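Protelomerase (PDB 4F43) probably cuts and rejoins replicated telomere DNA to make the covalently closed hairpin ends of the linear chromosome of Agrobacterium tumefaciens, and protects those ends. Local coordinates at residues 9-12 and 13-17; 202-206 and 207-211. The protein carries 1 engineered substitution. All blocks are in the same frame, centred on the assembly; numbering follows the deposited sequence.

Contact 1 (9-12 and 13-17)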
ATOM      1  N   THR A   9      11.037  11.595 -18.566  1.00 58.10           N
ATOM      2  CA  THR A   9      11.955  12.366 -17.732  1.00 53.73           C
ATOM      3  C   THR A   9      12.238  11.705 -16.385  1.00 46.36           C
ATOM      4  O   THR A   9      13.305  11.901 -15.806  1.00 44.70           O
ATOM      5  CB  THR A   9      11.423  13.791 -17.485  1.00 52.30           C
ATOM      6  OG1 THR A   9      10.668  14.229 -18.620  1.00 43.94           O
ATOM      7  CG2 THR A   9      12.574  14.758 -17.239  1.00 58.47           C
ATOM      8  N   SER A  10      11.278  10.928 -15.892  1.00 46.11           N
ATOM      9  CA  SER A  10      11.422  10.242 -14.612  1.00 42.89           C
ATOM     10  C   SER A  10      12.619   9.294 -14.625  1.00 39.32           C
ATOM     11  O   SER A  10      13.525   9.401 -13.792  1.00 46.20           O
ATOM     12  CB  SER A  10      10.147   9.462 -14.286  1.00 50.75           C
ATOM     13  OG  SER A  10       9.014  10.313 -14.286  1.00 60.41           O
ATOM     14  N   ILE A  11      12.613   8.373 -15.583  1.00 34.89           N
ATOM     15  CA  ILE A  11      13.680   7.391 -15.730  1.00 41.71           C
ATOM     16  C   ILE A  11      15.027   8.074 -15.934  1.00 53.22           C
ATOM     17  O   ILE A  11      16.018   7.724 -15.290  1.00 65.65           O
ATOM     18  CB  ILE A  11      13.421   6.464 -16.931  1.00 35.54           C
ATOM     19  CG1 ILE A  11      11.940   6.080 -17.009  1.00 32.88           C
ATOM     20  CG2 ILE A  11      14.310   5.233 -16.854  1.00 35.66           C
ATOM     21  CD1 ILE A  11      11.458   5.256 -15.837  1.00 34.67           C
ATOM     22  N   VAL A  12      15.045   9.055 -16.832  1.00 50.47           N
ATOM     23  CA  VAL A  12      16.257   9.799 -17.158  1.00 49.29           C
ATOM     24  C   VAL A  12      16.864  10.468 -15.929  1.00 54.96           C
ATOM     25  O   VAL A  12      18.064  10.354 -15.686  1.00 59.81           O
ATOM     26  CB  VAL A  12      15.988  10.861 -18.243  1.00 46.11           C
ATOM     27  CG1 VAL A  12      17.222  11.721 -18.470  1.00 46.65           C
ATOM     28  CG2 VAL A  12      15.550  10.196 -19.539  1.00 47.66           C
ATOM     29  N   GLU A  13      16.033  11.159 -15.155  1.00 52.10           N
ATOM     30  CA  GLU A  13      16.495  11.805 -13.931  1.00 53.62           C
ATOM     31  C   GLU A  13      16.971  10.772 -12.914  1.00 55.33           C
ATOM     32  O   GLU A  13      17.965  10.987 -12.214  1.00 63.95           O
ATOM     33  CB  GLU A  13      15.392  12.682 -13.333  1.00 53.60           C
ATOM     34  CG  GLU A  13      15.096  13.934 -14.142  1.00 58.96           C
ATOM     35  CD  GLU A  13      13.926  14.724 -13.590  1.00 69.14           C
ATOM     36  OE1 GLU A  13      13.296  14.257 -12.619  1.00 76.35           O
ATOM     37  OE2 GLU A  13      13.638  15.815 -14.127  1.00 69.28           O
ATOM     38  N   LYS A  14      16.268   9.645 -12.847  1.00 49.96           N
ATOM     39  CA  LYS A  14      16.658   8.560 -11.950  1.00 41.20           C
ATOM     40  C   LYS A  14      18.001   7.948 -12.339  1.00 44.08           C
ATOM     41  O   LYS A  14      18.690   7.362 -11.504  1.00 44.80           O
ATOM     42  CB  LYS A  14      15.578   7.476 -11.903  1.00 34.27           C
ATOM     43  CG  LYS A  14      14.363   7.854 -11.077  1.00 36.23           C
ATOM     44  CD  LYS A  14      13.399   6.688 -10.953  1.00 44.35           C
ATOM     45  CE  LYS A  14      12.228   7.036 -10.050  1.00 45.29           C
ATOM     46  NZ  LYS A  14      11.288   5.894  -9.899  1.00 47.48           N
ATOM     47  N   ILE A  15      18.366   8.083 -13.610  1.00 50.31           N
ATOM     48  CA  ILE A  15      19.658   7.603 -14.089  1.00 61.59           C
ATOM     49  C   ILE A  15      20.756   8.632 -13.831  1.00 66.85           C
ATOM     50  O   ILE A  15      21.854   8.289 -13.386  1.00 68.56           O
ATOM     51  CB  ILE A  15      19.609   7.262 -15.591  1.00 60.90           C
ATOM     52  CG1 ILE A  15      18.656   6.091 -15.837  1.00 53.30           C
ATOM     53  CG2 ILE A  15      20.998   6.923 -16.111  1.00 68.82           C
ATOM     54  CD1 ILE A  15      18.464   5.757 -17.298  1.00 50.85           C
ATOM     55  N   GLU A  16      20.447   9.896 -14.109  1.00 68.41           N
ATOM     56  CA  GLU A  16      21.381  10.993 -13.880  1.00 72.38           C
ATOM     57  C   GLU A  16      21.757  11.085 -12.408  1.00 73.27           C
ATOM     58  O   GLU A  16      22.898  11.399 -12.068  1.00 80.60           O
ATOM     59  CB  GLU A  16      20.780  12.317 -14.352  1.00 74.98           C
ATOM     60  CG  GLU A  16      20.585  12.410 -15.855  1.00 76.60           C
ATOM     61  CD  GLU A  16      19.907  13.699 -16.276  1.00 80.66           C
ATOM     62  OE1 GLU A  16      19.426  14.436 -15.390  1.00 82.19           O
ATOM     63  OE2 GLU A  16      19.857  13.976 -17.493  1.00 81.35           O
ATOM     64  N   ARG A  17      20.791  10.808 -11.537  1.00 67.89           N
ATOM     65  CA  ARG A  17      21.058  10.770 -10.104  1.00 69.85           C
ATOM     66  C   ARG A  17      21.976   9.605  -9.751  1.00 74.59           C
ATOM     67  O   ARG A  17      22.838   9.721  -8.879  1.00 80.65           O
ATOM     68  CB  ARG A  17      19.756  10.652  -9.309  1.00 72.71           C
ATOM     69  CG  ARG A  17      18.938  11.929  -9.245  1.00 77.08           C
ATOM     70  CD  ARG A  17      17.879  11.852  -8.153  1.00 82.11           C
ATOM     71  NE  ARG A  17      16.850  10.851  -8.429  1.00 79.54           N
ATOM     72  CZ  ARG A  17      16.823   9.633  -7.896  1.00 84.44           C
ATOM     73  NH1 ARG A  17      17.773   9.252  -7.052  1.00 92.34           N
ATOM     74  NH2 ARG A  17      15.845   8.795  -8.209  1.00 81.16           N
TER
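Glu13 reaches back one turn of helix 9-18 to Thr9: its amide N lies 2.9 Å from Thr9 O in a nearly straight hydrogen bond, with an N-H...O angle of 164°. Its CG stands beside its own backbone N (chi1 -70°), which brings the start of the side chain over that same carbonyl. The chain then runs out extended and crosses the methyl of Thr9, where Glu13 OE2 comes to 3.5 Å from Thr9 CG2. Lys14 N bonds Ser10 O at 2.9 Å. Its aliphatic stem begins at that carbonyl, Lys14 CG 3.2 Å from Ser10 O, and the extended chain carries NZ off the helix to a long, weak ion pair with Asp231. Ser10 OG is hydrogen-bonded to Glu81. Ile15 N divides its hydrogen between Ile11 O and Val12 O, both weak bonds at 130°. On the apolar side of the helix Ile15 CD1 meets Ile11 CG2 at 4.2 Å, and the pair rests on helix 28-40, Ile11 on Leu30 and Ile15 on Leu31 and Ala34. Glu16 N closes on Val12 O at 2.9 Å, while its side chain lies alongside that of Val12, pointing the same way, with Glu16 OE2 3.6 Å from Val12 CG1. Each glutamate meets the preceding turn with its CG at a carbonyl oxygen and OE2 at a methyl, of Thr9 or Val12; no side-chain hydrogen bond joins the segments. Chemically, backbone bonds hold this turn together, the isoleucines attach it to helix 28-40, and the exposed carboxylates of Glu13 and Glu16 can probably be stabilised by solvent.

Contact 2 (202-206 and 207-211)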
ATOM      1  N   VAL A 202     -10.688   4.566  15.988  1.00 32.38           N
ATOM      2  CA  VAL A 202      -9.330   4.477  16.511  1.00 29.88           C
ATOM      3  C   VAL A 202      -9.293   3.586  17.748  1.00 32.46           C
ATOM      4  O   VAL A 202     -10.301   3.416  18.432  1.00 26.30           O
ATOM      5  CB  VAL A 202      -8.755   5.864  16.853  1.00 20.96           C
ATOM      6  CG1 VAL A 202      -8.410   6.619  15.581  1.00 18.31           C
ATOM      7  CG2 VAL A 202      -9.736   6.655  17.696  1.00 23.06           C
ATOM      8  N   LEU A 203      -8.125   3.018  18.030  1.00 20.45           N
ATOM      9  CA  LEU A 203      -7.993   2.027  19.095  1.00 25.24           C
ATOM     10  C   LEU A 203      -7.465   2.626  20.397  1.00 37.29           C
ATOM     11  O   LEU A 203      -7.160   1.906  21.347  1.00 45.10           O
ATOM     12  CB  LEU A 203      -7.118   0.861  18.628  1.00 21.61           C
ATOM     13  CG  LEU A 203      -7.621   0.196  17.343  1.00 20.13           C
ATOM     14  CD1 LEU A 203      -6.756  -0.992  16.964  1.00 23.63           C
ATOM     15  CD2 LEU A 203      -9.076  -0.219  17.492  1.00 14.73           C
ATOM     16  N   THR A 204      -7.358   3.949  20.428  1.00 36.75           N
ATOM     17  CA  THR A 204      -7.059   4.679  21.654  1.00 31.38           C
ATOM     18  C   THR A 204      -7.718   6.050  21.548  1.00 34.00           C
ATOM     19  O   THR A 204      -8.182   6.426  20.473  1.00 39.10           O
ATOM     20  CB  THR A 204      -5.542   4.832  21.885  1.00 33.99           C
ATOM     21  OG1 THR A 204      -5.302   5.319  23.212  1.00 45.74           O
ATOM     22  CG2 THR A 204      -4.940   5.793  20.878  1.00 30.65           C
ATOM     23  N   ARG A 205      -7.768   6.790  22.652  1.00 34.64           N
ATOM     24  CA  ARG A 205      -8.464   8.077  22.664  1.00 36.73           C
ATOM     25  C   ARG A 205      -7.936   9.054  21.613  1.00 29.93           C
ATOM     26  O   ARG A 205      -6.729   9.163  21.399  1.00 28.63           O
ATOM     27  CB  ARG A 205      -8.462   8.706  24.060  1.00 52.05           C
ATOM     28  CG  ARG A 205      -7.265   8.348  24.921  1.00 64.60           C
ATOM     29  CD  ARG A 205      -7.546   8.688  26.376  1.00 79.90           C
ATOM     30  NE  ARG A 205      -6.459   8.294  27.267  1.00 90.74           N
ATOM     31  CZ  ARG A 205      -5.544   9.130  27.744  1.00 93.80           C
ATOM     32  NH1 ARG A 205      -5.581  10.414  27.417  1.00 90.83           N
ATOM     33  NH2 ARG A 205      -4.593   8.683  28.553  1.00 94.62           N
ATOM     34  N   SER A 206      -8.864   9.750  20.960  1.00 28.77           N
ATOM     35  CA  SER A 206      -8.564  10.592  19.802  1.00 38.12           C
ATOM     36  C   SER A 206      -7.541  11.695  20.073  1.00 49.14           C
ATOM     37  O   SER A 206      -6.769  12.060  19.185  1.00 55.25           O
ATOM     38  CB  SER A 206      -9.853  11.199  19.240  1.00 39.17           C
ATOM     39  OG  SER A 206     -10.586  11.867  20.251  1.00 43.33           O
ATOM     40  N   GLU A 207      -7.539  12.220  21.294  1.00 53.53           N
ATOM     41  CA  GLU A 207      -6.621  13.293  21.665  1.00 54.69           C
ATOM     42  C   GLU A 207      -5.166  12.839  21.577  1.00 48.24           C
ATOM     43  O   GLU A 207      -4.291  13.592  21.147  1.00 53.37           O
ATOM     44  CB  GLU A 207      -6.927  13.803  23.076  1.00 67.82           C
ATOM     45  CG  GLU A 207      -8.337  14.347  23.260  1.00 78.87           C
ATOM     46  CD  GLU A 207      -9.353  13.265  23.573  1.00 83.94           C
ATOM     47  OE1 GLU A 207      -8.953  12.200  24.089  1.00 81.91           O
ATOM     48  OE2 GLU A 207     -10.553  13.480  23.300  1.00 87.02           O
ATOM     49  N   THR A 208      -4.919  11.596  21.980  1.00 40.12           N
ATOM     50  CA  THR A 208      -3.576  11.030  21.956  1.00 38.75           C
ATOM     51  C   THR A 208      -3.071  10.866  20.523  1.00 43.65           C
ATOM     52  O   THR A 208      -1.943  11.250  20.203  1.00 44.53           O
ATOM     53  CB  THR A 208      -3.530   9.668  22.675  1.00 35.57           C
ATOM     54  OG1 THR A 208      -4.157   9.780  23.960  1.00 31.05           O
ATOM     55  CG2 THR A 208      -2.092   9.204  22.851  1.00 36.81           C
ATOM     56  N   VAL A 209      -3.915  10.297  19.666  1.00 42.15           N
ATOM     57  CA  VAL A 209      -3.579  10.113  18.257  1.00 39.03           C
ATOM     58  C   VAL A 209      -3.334  11.454  17.575  1.00 46.53           C
ATOM     59  O   VAL A 209      -2.351  11.624  16.855  1.00 53.30           O
ATOM     60  CB  VAL A 209      -4.690   9.356  17.503  1.00 38.67           C
ATOM     61  CG1 VAL A 209      -4.413   9.356  16.006  1.00 44.73           C
ATOM     62  CG2 VAL A 209      -4.810   7.937  18.024  1.00 31.38           C
ATOM     63  N   LEU A 210      -4.233  12.404  17.817  1.00 42.18           N
ATOM     64  CA  LEU A 210      -4.122  13.743  17.246  1.00 38.20           C
ATOM     65  C   LEU A 210      -2.838  14.432  17.690  1.00 39.29           C
ATOM     66  O   LEU A 210      -2.169  15.092  16.893  1.00 44.47           O
ATOM     67  CB  LEU A 210      -5.335  14.592  17.632  1.00 43.22           C
ATOM     68  CG  LEU A 210      -6.492  14.640  16.630  1.00 47.99           C
ATOM     69  CD1 LEU A 210      -6.846  13.250  16.129  1.00 53.17           C
ATOM     70  CD2 LEU A 210      -7.709  15.312  17.248  1.00 43.84           C
ATOM     71  N   ALA A 211      -2.496  14.272  18.964  1.00 33.40           N
ATOM     72  CA  ALA A 211      -1.269  14.846  19.500  1.00 38.75           C
ATOM     73  C   ALA A 211      -0.037  14.227  18.840  1.00 50.51           C
ATOM     74  O   ALA A 211       0.862  14.941  18.387  1.00 58.91           O
ATOM     75  CB  ALA A 211      -1.211  14.661  21.007  1.00 39.65           C
TER
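Over one face of the Arg205 guanidinium sits Thr208 OG1, 3.7 Å above the plane and displaced toward the rim. The arginine chain, extended from CG to NE, crosses the threonine obliquely, and Arg205 CG lies 3.6 Å from Thr208 OG1. The other flat group, the carboxylate of Glu207, folds back because its chain bends at chi2 (85°): Glu207 OE1 approaches Arg205 CB at 3.5 Å and Glu207 OE2 comes to 3.4 Å from Ser206 OG. That serine hydroxyl is hydrogen-bonded to Ser174 O. Opposite charges stay apart, with Arg205 NH1 5.1 Å from Glu207 OE1, too far for a salt bridge, so any attraction is probably weak. On the inner side Thr204 CG2 meets Val209 CG2 at 3.6 Å; Leu135 packs against both residues, while Thr204 OG1 is hydrogen-bonded to Glu132. The backbone makes the turn: Arg205 O takes weak bonds from Thr208 N and Val209 N, and Leu210 N bonds Ser206 O at 2.9 Å. With Arg205 at the N-cap position, this is the start of helix 206-217, reached by a short loop from strand 198-201 at the edge of an antiparallel sheet, within the telomere resolvase catalytic domain; Ser206, Val209 and Leu210 set the start of the helix against Ile178 of the neighbouring strand.

Contact 1 comes first along the chain, on helix 9-18, and contact 2 follows much later, where strand 198-201 gives way to helix 206-217. Their centres are 41 Å apart, their nearest atoms about 30 Å, and they share no helix, strand or sheet. Residues 9-17 pack on helix 28-40 in the N-terminal part of the chain, with a nearest atom about 5 Å from the bound DNA. Residues 202-211 belong to the catalytic domain, beside its four-stranded antiparallel sheet and about 16 Å from the DNA at the nearest atom. The two thus mark separate parts of one chain, a helix close to the hairpin DNA and a strand-to-helix junction set farther from it.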